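Local coordinates for protein alpha-1,3-glucanase (Paenibacillus glycanilyticus, PDB 6K0P) that hydrolyses the alpha-1,3-glycosidic linkages of alpha-1,3-glucan, as a member of glycoside hydrolase family 87, at residues A[20-25]-A[66-71]; A[74-79]-A[169-174]; A[411-416]-A[463-468]; A[490-495]-A[520-525]. The protein carries 1 engineered substitution. All blocks are in the same frame, centred on the assembly; numbering follows the deposited sequence.

In the fold
Contacts 1 and 2 lie in the N-terminal beta-sandwich domain, and contacts 3 and 4 in the parallel beta-helix. Contacts 1 and 2 have centres about 8 Å apart. Both reach one sheet, through strand 20-23 of contact 1 and strand 165-173 of contact 2. Contact 1 includes two ligands of the calcium ion. The side chain of Leu169 in contact 2 is about 5 Å from the same ion. Contacts 3 and 4 have centres about 9 Å apart. Together they join four successive parallel strands, with 465-469 and 490-496 in the middle. They supply Tyr468 and Gln495 to one glycan pocket. Contacts 2 and 3 do not touch: their nearest atoms are about 15 Å apart.

Contact 1: residues A[20-25]-A[66-71]; sequences TIMEAE and FTLTSP. With CA (calcium ion), chain J.
Met22 and Phe66 meet between the two sheets of a beta-sandwich, consistent with the galactose-binding-domain-like fold assigned to this region. Strand 20-23 pairs with strand 165-173 in one sheet. Strand 63-67 pairs with strand 152-156 in the other. The two segments run in nearly opposite directions, and no direct hydrogen bond links them.

Apolar packing comes first. The side chains of Met22 and Phe66 run antiparallel past one another. A bend at the end of the methionine (chi3 -64°) puts CE of Met22 3.8 Å from CB of Phe66. CE also reaches the CD2 branch of Leu68. Farther along, CZ of Phe66 rests 3.8 Å from CB of Ala24.

Polar atoms also line the interface. The sulfur SD of Met22 lies 3.3 Å from the carbonyl O of Thr67. The hydroxyl of Thr67 is hydrogen-bonded to Lys152. At the other end a water bridges the segments. It is hydrogen-bonded to OG1 of Thr20 at 2.9 Å, to OG1 of Thr69 and to OG of Ser70. The methyl CG2 of Thr20 lies beside Thr69 OG1.

Metal binding closes the account. Ser50, Ser53 and Asp168 give backbone oxygens to the calcium ion. Glu23 gives it OE1 alone, at 2.3 Å, while Glu25 grips it with both OE1 and OE2, each at 2.5 Å.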
loop_
_atom_site.group_PDB
_atom_site.type_symbol
_atom_site.label_atom_id
_atom_site.label_comp_id
_atom_site.label_asym_id
_atom_site.label_seq_id
_atom_site.Cartn_x
_atom_site.Cartn_y
_atom_site.Cartn_z
ATOM N N THR A 20 -6.159 14.911 4.830
ATOM C CA THR A 20 -7.436 14.586 4.214
ATOM C C THR A 20 -7.186 14.320 2.736
ATOM O O THR A 20 -6.419 15.042 2.093
ATOM C CB THR A 20 -8.385 15.780 4.353
ATOM O OG1 THR A 20 -8.600 16.046 5.745
ATOM C CG2 THR A 20 -9.733 15.505 3.683
ATOM N N ILE A 21 -7.815 13.276 2.204
ATOM C CA ILE A 21 -7.703 12.928 0.792
ATOM C C ILE A 21 -8.963 13.380 0.072
ATOM O O ILE A 21 -10.081 13.024 0.468
ATOM C CB ILE A 21 -7.489 11.419 0.609
ATOM C CG1 ILE A 21 -6.158 11.004 1.231
ATOM C CG2 ILE A 21 -7.569 11.053 -0.876
ATOM C CD1 ILE A 21 -5.998 9.529 1.347
ATOM N N MET A 22 -8.791 14.155 -0.995
ATOM C CA MET A 22 -9.927 14.636 -1.773
ATOM C C MET A 22 -9.739 14.283 -3.238
ATOM O O MET A 22 -8.706 14.610 -3.832
ATOM C CB MET A 22 -10.096 16.144 -1.589
ATOM C CG MET A 22 -10.301 16.502 -0.116
ATOM S SD MET A 22 -10.999 18.137 0.097
ATOM C CE MET A 22 -9.686 19.119 -0.568
ATOM N N GLU A 23 -10.728 13.606 -3.818
ATOM C CA GLU A 23 -10.642 13.212 -5.219
ATOM C C GLU A 23 -10.927 14.407 -6.116
ATOM O O GLU A 23 -11.877 15.165 -5.888
ATOM C CB GLU A 23 -11.647 12.099 -5.525
ATOM C CG GLU A 23 -11.416 10.807 -4.747
ATOM C CD GLU A 23 -10.178 10.046 -5.195
ATOM O OE1 GLU A 23 -9.549 10.428 -6.209
ATOM O OE2 GLU A 23 -9.837 9.053 -4.515
ATOM N N ALA A 24 -10.104 14.568 -7.158
ATOM C CA ALA A 24 -10.282 15.699 -8.063
ATOM C C ALA A 24 -11.646 15.657 -8.735
ATOM O O ALA A 24 -12.294 16.701 -8.910
ATOM C CB ALA A 24 -9.185 15.685 -9.127
ATOM N N GLU A 25 -12.091 14.459 -9.113
ATOM C CA GLU A 25 -13.288 14.249 -9.926
ATOM C C GLU A 25 -14.585 14.367 -9.143
ATOM O O GLU A 25 -15.655 14.157 -9.727
ATOM C CB GLU A 25 -13.219 12.872 -10.600
ATOM C CG GLU A 25 -13.225 11.686 -9.636
ATOM C CD GLU A 25 -11.831 11.282 -9.143
ATOM O OE1 GLU A 25 -10.872 12.093 -9.228
ATOM O OE2 GLU A 25 -11.703 10.137 -8.666
ATOM N N PHE A 66 -10.892 22.475 -5.638
ATOM C CA PHE A 66 -11.182 21.752 -4.409
ATOM C C PHE A 66 -11.665 22.731 -3.346
ATOM O O PHE A 66 -11.414 23.936 -3.416
ATOM C CB PHE A 66 -9.917 21.077 -3.864
ATOM C CG PHE A 66 -9.331 20.024 -4.761
ATOM C CD1 PHE A 66 -8.474 20.368 -5.787
ATOM C CD2 PHE A 66 -9.605 18.679 -4.546
ATOM C CE1 PHE A 66 -7.917 19.399 -6.610
ATOM C CE2 PHE A 66 -9.052 17.710 -5.359
ATOM C CZ PHE A 66 -8.205 18.069 -6.388
ATOM N N THR A 67 -12.346 22.192 -2.335
ATOM C CA THR A 67 -12.747 22.972 -1.168
ATOM C C THR A 67 -12.232 22.274 0.081
ATOM O O THR A 67 -12.538 21.101 0.314
ATOM C CB THR A 67 -14.267 23.129 -1.099
ATOM O OG1 THR A 67 -14.731 23.766 -2.296
ATOM C CG2 THR A 67 -14.657 23.993 0.099
ATOM N N LEU A 68 -11.441 22.982 0.877
ATOM C CA LEU A 68 -10.906 22.361 2.081
ATOM C C LEU A 68 -12.030 21.991 3.042
ATOM O O LEU A 68 -12.975 22.759 3.251
ATOM C CB LEU A 68 -9.943 23.317 2.781
ATOM C CG LEU A 68 -8.643 23.671 2.059
ATOM C CD1 LEU A 68 -7.766 24.505 2.985
ATOM C CD2 LEU A 68 -7.910 22.418 1.630
ATOM N N THR A 69 -11.920 20.802 3.633
ATOM C CA THR A 69 -12.810 20.392 4.711
ATOM C C THR A 69 -12.132 20.424 6.073
ATOM O O THR A 69 -12.797 20.183 7.091
ATOM C CB THR A 69 -13.400 19.011 4.440
ATOM O OG1 THR A 69 -12.344 18.071 4.224
ATOM C CG2 THR A 69 -14.284 19.062 3.206
ATOM N N SER A 70 -10.836 20.720 6.111
ATOM C CA SER A 70 -10.064 20.963 7.324
ATOM C C SER A 70 -8.997 21.988 6.978
ATOM O O SER A 70 -8.650 22.149 5.802
ATOM C CB SER A 70 -9.393 19.673 7.825
ATOM O OG SER A 70 -10.358 18.713 8.216
ATOM N N PRO A 71 -8.453 22.698 7.968
ATOM C CA PRO A 71 -7.414 23.697 7.669
ATOM C C PRO A 71 -6.185 23.028 7.067
ATOM O O PRO A 71 -5.895 21.869 7.349
ATOM C CB PRO A 71 -7.089 24.300 9.042
ATOM C CG PRO A 71 -8.332 24.035 9.871
ATOM C CD PRO A 71 -8.853 22.716 9.391
HETATM CA CA CA J . -9.217 10.415 -8.486
HETATM O O HOH W 1 -11.178 17.090 6.436
#

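Contact 2: residues A[74-79]-A[169-174]; sequences AFVLRN and LLETEN
Val76 and Glu171 form the tight middle of this antiparallel strand pair. Two backbone bonds join them, and the shorter runs from Glu171 N to Val76 O at 2.7 Å. That bond is fairly straight, with 161° at the hydrogen. The two side chains run alongside one another. The glutamate chain is extended beyond CG (chi2 -180°), which carries its carboxylate along the valine, with OE1 of Glu171 3.5 Å from CG2 of Val76. OE2 of Glu171 forms salt bridges with Lys326 and Arg350. With an alanine here, Lys326 and Arg350 would probably lose this carboxylate, and one flank of Val76 would be uncovered.

The strands belong to one sheet of the N-terminal beta-sandwich. The face with Val76, Glu171 and Glu173 looks to the beta-helix domain, where Arg324 pairs with Glu173. The face with Phe75, Leu77, Leu170 and Thr172 looks inward, and Phe101 of the second sheet packs on Phe75 and Leu77. Here CD1 of Leu77 is 3.9 Å from CD1 of Leu170. The methyl CG2 of Thr172 is at the same distance from CD1 of Phe75.

The pairing is less regular toward Ala74. Its N bonds to Glu173 O at 3.0 Å, but bent to 136° at the hydrogen. Beyond Glu173 the chain leaves the strand, and Asn174 is exposed to solvent.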
loop_
_atom_site.group_PDB
_atom_site.type_symbol
_atom_site.label_atom_id
_atom_site.label_comp_id
_atom_site.label_asym_id
_atom_site.label_seq_id
_atom_site.Cartn_x
_atom_site.Cartn_y
_atom_site.Cartn_z
ATOM N N ALA A 74 -0.333 22.544 3.759
ATOM C CA ALA A 74 0.525 21.650 2.996
ATOM C C ALA A 74 -0.333 20.728 2.150
ATOM O O ALA A 74 -1.467 20.401 2.516
ATOM C CB ALA A 74 1.417 20.824 3.926
ATOM N N PHE A 75 0.231 20.300 1.021
ATOM C CA PHE A 75 -0.555 19.659 -0.028
ATOM C C PHE A 75 0.273 18.603 -0.734
ATOM O O PHE A 75 1.472 18.798 -0.970
ATOM C CB PHE A 75 -1.032 20.698 -1.054
ATOM C CG PHE A 75 -1.849 21.795 -0.439
ATOM C CD1 PHE A 75 -3.212 21.629 -0.248
ATOM C CD2 PHE A 75 -1.244 22.954 0.019
ATOM C CE1 PHE A 75 -3.961 22.614 0.359
ATOM C CE2 PHE A 75 -1.991 23.934 0.641
ATOM C CZ PHE A 75 -3.351 23.770 0.799
ATOM N N VAL A 76 -0.376 17.503 -1.109
ATOM C CA VAL A 76 0.224 16.511 -1.997
ATOM C C VAL A 76 -0.716 16.306 -3.178
ATOM O O VAL A 76 -1.895 15.972 -2.994
ATOM C CB VAL A 76 0.536 15.181 -1.290
ATOM C CG1 VAL A 76 1.175 14.205 -2.283
ATOM C CG2 VAL A 76 1.474 15.412 -0.093
ATOM N N LEU A 77 -0.202 16.520 -4.386
ATOM C CA LEU A 77 -0.977 16.366 -5.612
ATOM C C LEU A 77 -0.557 15.073 -6.306
ATOM O O LEU A 77 0.570 14.969 -6.801
ATOM C CB LEU A 77 -0.722 17.558 -6.535
ATOM C CG LEU A 77 -1.631 17.626 -7.757
ATOM C CD1 LEU A 77 -3.026 18.112 -7.339
ATOM C CD2 LEU A 77 -1.000 18.553 -8.783
ATOM N N ARG A 78 -1.457 14.089 -6.351
ATOM C CA ARG A 78 -1.217 12.895 -7.154
ATOM C C ARG A 78 -1.666 13.194 -8.574
ATOM O O ARG A 78 -2.806 13.629 -8.794
ATOM C CB ARG A 78 -1.961 11.671 -6.618
ATOM C CG ARG A 78 -1.551 10.357 -7.307
ATOM C CD ARG A 78 -2.190 9.145 -6.647
ATOM N NE ARG A 78 -1.471 7.899 -6.925
ATOM C CZ ARG A 78 -1.891 6.948 -7.763
ATOM N NH1 ARG A 78 -3.021 7.094 -8.457
ATOM N NH2 ARG A 78 -1.171 5.844 -7.914
ATOM N N ASN A 79 -0.763 12.971 -9.524
ATOM C CA ASN A 79 -0.936 13.468 -10.876
ATOM C C ASN A 79 -0.187 12.573 -11.847
ATOM O O ASN A 79 0.669 11.775 -11.460
ATOM C CB ASN A 79 -0.410 14.908 -10.987
ATOM C CG ASN A 79 1.104 14.975 -10.890
ATOM O OD1 ASN A 79 1.802 14.863 -11.905
ATOM N ND2 ASN A 79 1.621 15.132 -9.665
ATOM N N LEU A 169 -5.939 13.259 -7.181
ATOM C CA LEU A 169 -6.413 13.580 -5.845
ATOM C C LEU A 169 -5.479 14.619 -5.251
ATOM O O LEU A 169 -4.371 14.849 -5.744
ATOM C CB LEU A 169 -6.486 12.332 -4.939
ATOM C CG LEU A 169 -5.184 11.568 -4.613
ATOM C CD1 LEU A 169 -4.319 12.265 -3.550
ATOM C CD2 LEU A 169 -5.485 10.154 -4.143
ATOM N N LEU A 170 -5.934 15.216 -4.156
ATOM C CA LEU A 170 -5.158 16.168 -3.375
ATOM C C LEU A 170 -5.197 15.736 -1.919
ATOM O O LEU A 170 -6.282 15.517 -1.369
ATOM C CB LEU A 170 -5.780 17.562 -3.518
ATOM C CG LEU A 170 -5.077 18.745 -2.851
ATOM C CD1 LEU A 170 -3.781 19.042 -3.591
ATOM C CD2 LEU A 170 -6.005 19.962 -2.834
ATOM N N GLU A 171 -4.021 15.592 -1.298
ATOM C CA GLU A 171 -3.925 15.510 0.156
ATOM C C GLU A 171 -3.838 16.926 0.682
ATOM O O GLU A 171 -3.133 17.760 0.106
ATOM C CB GLU A 171 -2.638 14.817 0.616
ATOM C CG GLU A 171 -2.487 13.381 0.240
ATOM C CD GLU A 171 -1.176 12.804 0.757
ATOM O OE1 GLU A 171 -0.647 13.302 1.773
ATOM O OE2 GLU A 171 -0.664 11.850 0.156
ATOM N N THR A 172 -4.540 17.200 1.778
ATOM C CA THR A 172 -4.398 18.472 2.485
ATOM C C THR A 172 -4.049 18.201 3.942
ATOM O O THR A 172 -4.539 17.238 4.533
ATOM C CB THR A 172 -5.661 19.345 2.366
ATOM O OG1 THR A 172 -6.698 18.841 3.220
ATOM C CG2 THR A 172 -6.161 19.353 0.926
ATOM N N GLU A 173 -3.173 19.029 4.513
ATOM C CA GLU A 173 -2.705 18.794 5.872
ATOM C C GLU A 173 -2.359 20.126 6.520
ATOM O O GLU A 173 -1.829 21.030 5.865
ATOM C CB GLU A 173 -1.475 17.869 5.865
ATOM C CG GLU A 173 -1.084 17.344 7.240
ATOM C CD GLU A 173 0.036 16.316 7.192
ATOM O OE1 GLU A 173 0.333 15.793 6.095
ATOM O OE2 GLU A 173 0.621 16.041 8.258
ATOM N N ASN A 174 -2.660 20.239 7.814
ATOM C CA ASN A 174 -2.213 21.366 8.629
ATOM C C ASN A 174 -1.002 20.887 9.428
ATOM O O ASN A 174 -1.142 20.223 10.460
ATOM C CB ASN A 174 -3.336 21.844 9.542
ATOM C CG ASN A 174 -2.954 23.080 10.318
ATOM O OD1 ASN A 174 -1.913 23.683 10.061
ATOM N ND2 ASN A 174 -3.803 23.476 11.267
#

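Contact 3: residues A[411-416]-A[463-468]; sequences PGITIS and GAIWIY. With GLC (alpha-D-glucopyranose), chain C.
Two successive coils of the right-handed parallel beta-helix are joined here, Ile413 to Ser416 beside Ile465 to Tyr468. Four backbone bonds link the segments; the straightest goes from Tyr468 N to Ile415 O at 2.8 Å.

On the isoleucine face, CD1 of Ile415 lies 4.0 Å from CG2 of Ile465. On the other face, CG of Pro411 packs on CB of Trp466 at 3.5 Å. Thr414 runs alongside the indole, with its methyl CG2 4.0 Å from CE3 of Trp466. OG of Ser416 sits at the ring edge of Tyr468, 3.6 Å from CD2.

Tyr468 belongs to a glycan pocket. With CG opposite the backbone N (chi1 -178°), its ring leans the same way as the Trp466 indole, whose CZ2 lies above one face, near the rim. C6 of the glucose comes to the indole edge, and glucose O4 is 3.8 Å from Tyr468 OH. An alanine in place of Tyr468 is likely to leave Trp466 CZ2 without its aromatic cover and the sugar without this wall.

Strands 389-392 and 490-496 flank the pair. From the latter, Gln495 accepts a hydrogen bond from Trp466 NE1. Inside the beta-helix, Ile477 and Ile479 of strand 475-485 pack on Ile415.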
loop_
_atom_site.group_PDB
_atom_site.type_symbol
_atom_site.label_atom_id
_atom_site.label_comp_id
_atom_site.label_asym_id
_atom_site.label_seq_id
_atom_site.Cartn_x
_atom_site.Cartn_y
_atom_site.Cartn_z
ATOM N N PRO A 411 -6.349 -9.135 -5.365
ATOM C CA PRO A 411 -7.392 -8.862 -4.369
ATOM C C PRO A 411 -7.087 -7.677 -3.469
ATOM O O PRO A 411 -5.942 -7.230 -3.323
ATOM C CB PRO A 411 -7.396 -10.141 -3.519
ATOM C CG PRO A 411 -6.940 -11.194 -4.444
ATOM C CD PRO A 411 -5.899 -10.535 -5.291
ATOM N N GLY A 412 -8.151 -7.191 -2.825
ATOM C CA GLY A 412 -7.966 -6.363 -1.648
ATOM C C GLY A 412 -7.269 -7.114 -0.528
ATOM O O GLY A 412 -6.368 -6.575 0.122
ATOM N N ILE A 413 -7.688 -8.360 -0.273
ATOM C CA ILE A 413 -7.103 -9.212 0.761
ATOM C C ILE A 413 -6.845 -10.590 0.169
ATOM O O ILE A 413 -7.779 -11.246 -0.312
ATOM C CB ILE A 413 -7.997 -9.337 2.009
ATOM C CG1 ILE A 413 -8.378 -7.951 2.546
ATOM C CG2 ILE A 413 -7.278 -10.159 3.080
ATOM C CD1 ILE A 413 -9.291 -8.016 3.758
ATOM N N THR A 414 -5.585 -11.025 0.202
ATOM C CA THR A 414 -5.202 -12.386 -0.155
ATOM C C THR A 414 -5.019 -13.184 1.125
ATOM O O THR A 414 -4.291 -12.753 2.028
ATOM C CB THR A 414 -3.887 -12.378 -0.937
ATOM O OG1 THR A 414 -4.104 -11.797 -2.221
ATOM C CG2 THR A 414 -3.344 -13.806 -1.121
ATOM N N ILE A 415 -5.684 -14.338 1.207
ATOM C CA ILE A 415 -5.550 -15.272 2.322
ATOM C C ILE A 415 -5.147 -16.591 1.683
ATOM O O ILE A 415 -5.975 -17.236 1.030
ATOM C CB ILE A 415 -6.872 -15.404 3.098
ATOM C CG1 ILE A 415 -7.317 -14.032 3.618
ATOM C CG2 ILE A 415 -6.735 -16.382 4.273
ATOM C CD1 ILE A 415 -8.729 -14.004 4.220
ATOM N N SER A 416 -3.881 -16.985 1.837
ATOM C CA SER A 416 -3.310 -18.036 0.996
ATOM C C SER A 416 -2.471 -19.013 1.798
ATOM O O SER A 416 -1.626 -18.600 2.599
ATOM C CB SER A 416 -2.422 -17.422 -0.094
ATOM O OG SER A 416 -1.693 -18.437 -0.771
ATOM N N GLY A 463 -11.098 -11.784 -6.983
ATOM C CA GLY A 463 -12.101 -11.121 -6.184
ATOM C C GLY A 463 -11.486 -10.182 -5.164
ATOM O O GLY A 463 -10.268 -10.106 -4.995
ATOM N N ALA A 464 -12.369 -9.459 -4.466
ATOM C CA ALA A 464 -11.920 -8.534 -3.427
ATOM C C ALA A 464 -11.187 -9.264 -2.312
ATOM O O ALA A 464 -10.198 -8.752 -1.767
ATOM C CB ALA A 464 -13.109 -7.761 -2.856
ATOM N N ILE A 465 -11.671 -10.450 -1.938
ATOM C CA ILE A 465 -10.980 -11.330 -1.003
ATOM C C ILE A 465 -10.819 -12.677 -1.681
ATOM O O ILE A 465 -11.801 -13.256 -2.172
ATOM C CB ILE A 465 -11.730 -11.489 0.334
ATOM C CG1 ILE A 465 -11.979 -10.119 0.972
ATOM C CG2 ILE A 465 -10.932 -12.404 1.291
ATOM C CD1 ILE A 465 -12.677 -10.179 2.335
ATOM N N TRP A 466 -9.584 -13.162 -1.724
ATOM C CA TRP A 466 -9.246 -14.454 -2.304
ATOM C C TRP A 466 -8.839 -15.380 -1.172
ATOM O O TRP A 466 -7.872 -15.101 -0.452
ATOM C CB TRP A 466 -8.096 -14.278 -3.294
ATOM C CG TRP A 466 -7.657 -15.498 -4.060
ATOM C CD1 TRP A 466 -8.425 -16.558 -4.469
ATOM C CD2 TRP A 466 -6.337 -15.754 -4.541
ATOM N NE1 TRP A 466 -7.653 -17.456 -5.165
ATOM C CE2 TRP A 466 -6.365 -16.984 -5.226
ATOM C CE3 TRP A 466 -5.126 -15.056 -4.452
ATOM C CZ2 TRP A 466 -5.226 -17.532 -5.823
ATOM C CZ3 TRP A 466 -3.995 -15.597 -5.042
ATOM C CH2 TRP A 466 -4.052 -16.824 -5.714
ATOM N N ILE A 467 -9.590 -16.465 -1.005
ATOM C CA ILE A 467 -9.290 -17.504 -0.029
ATOM C C ILE A 467 -8.747 -18.679 -0.828
ATOM O O ILE A 467 -9.512 -19.379 -1.508
ATOM C CB ILE A 467 -10.525 -17.904 0.783
ATOM C CG1 ILE A 467 -11.190 -16.679 1.442
ATOM C CG2 ILE A 467 -10.125 -18.932 1.845
ATOM C CD1 ILE A 467 -12.291 -16.008 0.592
ATOM N N TYR A 468 -7.430 -18.887 -0.774
ATOM C CA TYR A 468 -6.737 -19.827 -1.651
ATOM C C TYR A 468 -6.088 -20.911 -0.806
ATOM O O TYR A 468 -5.114 -20.649 -0.088
ATOM C CB TYR A 468 -5.667 -19.102 -2.469
ATOM C CG TYR A 468 -4.903 -19.955 -3.464
ATOM C CD1 TYR A 468 -5.560 -20.823 -4.324
ATOM C CD2 TYR A 468 -3.520 -19.849 -3.572
ATOM C CE1 TYR A 468 -4.859 -21.585 -5.260
ATOM C CE2 TYR A 468 -2.810 -20.597 -4.500
ATOM C CZ TYR A 468 -3.488 -21.470 -5.340
ATOM O OH TYR A 468 -2.797 -22.223 -6.267
HETATM C C1 GLC C . -0.920 -20.069 -11.611
HETATM C C2 GLC C . 0.409 -19.658 -11.056
HETATM C C3 GLC C . 0.531 -19.864 -9.569
HETATM C C4 GLC C . -0.662 -19.227 -8.909
HETATM C C5 GLC C . -1.896 -19.911 -9.456
HETATM C C6 GLC C . -3.132 -19.300 -8.860
HETATM O O1 GLC C . -0.939 -21.367 -11.626
HETATM O O2 GLC C . 1.460 -20.323 -11.735
HETATM O O3 GLC C . 1.584 -19.017 -9.182
HETATM O O4 GLC C . -0.618 -19.371 -7.492
HETATM O O5 GLC C . -1.990 -19.689 -10.827
HETATM O O6 GLC C . -4.326 -19.762 -9.424
#

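Contact 4: residues A[490-495]-A[520-525]; sequences FGLMFQ and YGIKLV
Lys523 reaches across the ring of Phe490, and its CD lies over the ring face. That carbon is 3.9 Å from the ring centroid and 24° off the normal, a CH-pi contact. The lysine gets there fully extended, with CG trans to the backbone N (chi1 178°). Its NZ continues to a salt bridge with Asp454. The rings of Phe490 and Tyr520 lie nearly parallel, 5° apart, and meet rim to rim: CE1 of Phe490 is 3.5 Å from CD2 of Tyr520. The hydroxyl of Tyr520 is hydrogen-bonded to the same Asp454.

Farther along, CG2 of Val525 packs 3.6 Å from CG of Met493. Gln495 crosses this valine; its OE1 is held by Trp466 NE1, and its NE2 is hydrogen-bonded to O6 of a bound glucose. On the opposite face, Phe494 and Leu524 point the same way, with CD1 of the ring 3.8 Å from CD2 of the leucine. CG2 of Ile522 comes to the edge of the Phe494 ring.

Backbone bonds hold the parallel register, among them Val525 N to Phe494 O at 2.9 Å. In the beta-helix, strand 490-496 lies between 465-469 and 520-524. Leu492 and Ile522 face Phe541 of strand 537-541 across the interior.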
loop_
_atom_site.group_PDB
_atom_site.type_symbol
_atom_site.label_atom_id
_atom_site.label_comp_id
_atom_site.label_asym_id
_atom_site.label_seq_id
_atom_site.Cartn_x
_atom_site.Cartn_y
_atom_site.Cartn_z
ATOM N N PHE A 490 -15.629 -9.912 -8.231
ATOM C CA PHE A 490 -16.324 -10.727 -7.235
ATOM C C PHE A 490 -16.058 -10.185 -5.840
ATOM O O PHE A 490 -15.038 -9.548 -5.593
ATOM C CB PHE A 490 -15.886 -12.216 -7.235
ATOM C CG PHE A 490 -15.415 -12.731 -8.571
ATOM C CD1 PHE A 490 -16.322 -13.024 -9.583
ATOM C CD2 PHE A 490 -14.065 -12.952 -8.804
ATOM C CE1 PHE A 490 -15.882 -13.502 -10.811
ATOM C CE2 PHE A 490 -13.617 -13.435 -10.031
ATOM C CZ PHE A 490 -14.531 -13.714 -11.035
ATOM N N GLY A 491 -16.962 -10.493 -4.910
ATOM C CA GLY A 491 -16.730 -10.167 -3.517
ATOM C C GLY A 491 -15.770 -11.139 -2.863
ATOM O O GLY A 491 -14.678 -10.756 -2.425
ATOM N N LEU A 492 -16.159 -12.412 -2.798
ATOM C CA LEU A 492 -15.367 -13.453 -2.153
ATOM C C LEU A 492 -15.087 -14.547 -3.172
ATOM O O LEU A 492 -16.000 -14.990 -3.874
ATOM C CB LEU A 492 -16.139 -14.046 -0.965
ATOM C CG LEU A 492 -16.681 -13.032 0.040
ATOM C CD1 LEU A 492 -17.623 -13.686 1.065
ATOM C CD2 LEU A 492 -15.514 -12.337 0.738
ATOM N N MET A 493 -13.832 -14.982 -3.254
ATOM C CA MET A 493 -13.415 -15.960 -4.247
ATOM C C MET A 493 -12.667 -17.077 -3.528
ATOM O O MET A 493 -11.594 -16.846 -2.959
ATOM C CB MET A 493 -12.532 -15.288 -5.298
ATOM C CG MET A 493 -11.952 -16.227 -6.339
ATOM S SD MET A 493 -11.168 -15.251 -7.639
ATOM C CE MET A 493 -9.728 -16.247 -8.027
ATOM N N PHE A 494 -13.234 -18.286 -3.543
ATOM C CA PHE A 494 -12.654 -19.442 -2.869
ATOM C C PHE A 494 -12.069 -20.386 -3.912
ATOM O O PHE A 494 -12.702 -20.645 -4.942
ATOM C CB PHE A 494 -13.733 -20.206 -2.091
ATOM C CG PHE A 494 -14.346 -19.429 -0.958
ATOM C CD1 PHE A 494 -15.379 -18.527 -1.191
ATOM C CD2 PHE A 494 -13.909 -19.618 0.349
ATOM C CE1 PHE A 494 -15.956 -17.812 -0.142
ATOM C CE2 PHE A 494 -14.475 -18.912 1.393
ATOM C CZ PHE A 494 -15.504 -18.013 1.152
ATOM N N GLN A 495 -10.878 -20.921 -3.641
ATOM C CA GLN A 495 -10.188 -21.747 -4.629
ATOM C C GLN A 495 -9.253 -22.730 -3.938
ATOM O O GLN A 495 -8.596 -22.373 -2.958
ATOM C CB GLN A 495 -9.370 -20.852 -5.577
ATOM C CG GLN A 495 -8.562 -21.589 -6.657
ATOM C CD GLN A 495 -7.702 -20.640 -7.491
ATOM O OE1 GLN A 495 -7.857 -19.418 -7.412
ATOM N NE2 GLN A 495 -6.792 -21.198 -8.285
ATOM N N TYR A 520 -20.042 -11.788 -9.827
ATOM C CA TYR A 520 -20.725 -12.554 -8.791
ATOM C C TYR A 520 -20.377 -12.004 -7.417
ATOM O O TYR A 520 -19.279 -11.483 -7.199
ATOM C CB TYR A 520 -20.309 -14.038 -8.802
ATOM C CG TYR A 520 -20.256 -14.676 -10.174
ATOM C CD1 TYR A 520 -21.420 -14.890 -10.907
ATOM C CD2 TYR A 520 -19.050 -15.078 -10.729
ATOM C CE1 TYR A 520 -21.375 -15.468 -12.163
ATOM C CE2 TYR A 520 -18.994 -15.665 -11.978
ATOM C CZ TYR A 520 -20.161 -15.852 -12.693
ATOM O OH TYR A 520 -20.111 -16.435 -13.940
ATOM N N GLY A 521 -21.311 -12.148 -6.479
ATOM C CA GLY A 521 -20.978 -11.867 -5.093
ATOM C C GLY A 521 -19.926 -12.821 -4.565
ATOM O O GLY A 521 -18.930 -12.402 -3.971
ATOM N N ILE A 522 -20.135 -14.118 -4.781
ATOM C CA ILE A 522 -19.236 -15.171 -4.325
ATOM C C ILE A 522 -18.924 -16.066 -5.514
ATOM O O ILE A 522 -19.836 -16.458 -6.251
ATOM C CB ILE A 522 -19.887 -15.991 -3.193
ATOM C CG1 ILE A 522 -20.183 -15.085 -1.994
ATOM C CG2 ILE A 522 -19.003 -17.191 -2.804
ATOM C CD1 ILE A 522 -21.138 -15.680 -0.994
ATOM N N LYS A 523 -17.644 -16.372 -5.719
ATOM C CA LYS A 523 -17.238 -17.337 -6.733
ATOM C C LYS A 523 -16.494 -18.482 -6.063
ATOM O O LYS A 523 -15.501 -18.259 -5.355
ATOM C CB LYS A 523 -16.359 -16.710 -7.814
ATOM C CG LYS A 523 -15.896 -17.755 -8.837
ATOM C CD LYS A 523 -15.268 -17.120 -10.069
ATOM C CE LYS A 523 -14.723 -18.182 -11.021
ATOM N NZ LYS A 523 -14.084 -17.583 -12.242
ATOM N N LEU A 524 -16.990 -19.700 -6.267
ATOM C CA LEU A 524 -16.227 -20.907 -5.983
ATOM C C LEU A 524 -15.540 -21.288 -7.289
ATOM O O LEU A 524 -16.207 -21.642 -8.267
ATOM C CB LEU A 524 -17.155 -22.013 -5.475
ATOM C CG LEU A 524 -18.144 -21.642 -4.362
ATOM C CD1 LEU A 524 -18.969 -22.874 -3.933
ATOM C CD2 LEU A 524 -17.454 -21.032 -3.140
ATOM N N VAL A 525 -14.217 -21.161 -7.331
ATOM C CA VAL A 525 -13.489 -21.394 -8.574
ATOM C C VAL A 525 -13.581 -22.874 -8.929
ATOM O O VAL A 525 -13.202 -23.742 -8.135
ATOM C CB VAL A 525 -12.032 -20.923 -8.455
ATOM C CG1 VAL A 525 -11.267 -21.176 -9.768
ATOM C CG2 VAL A 525 -11.993 -19.439 -8.068
#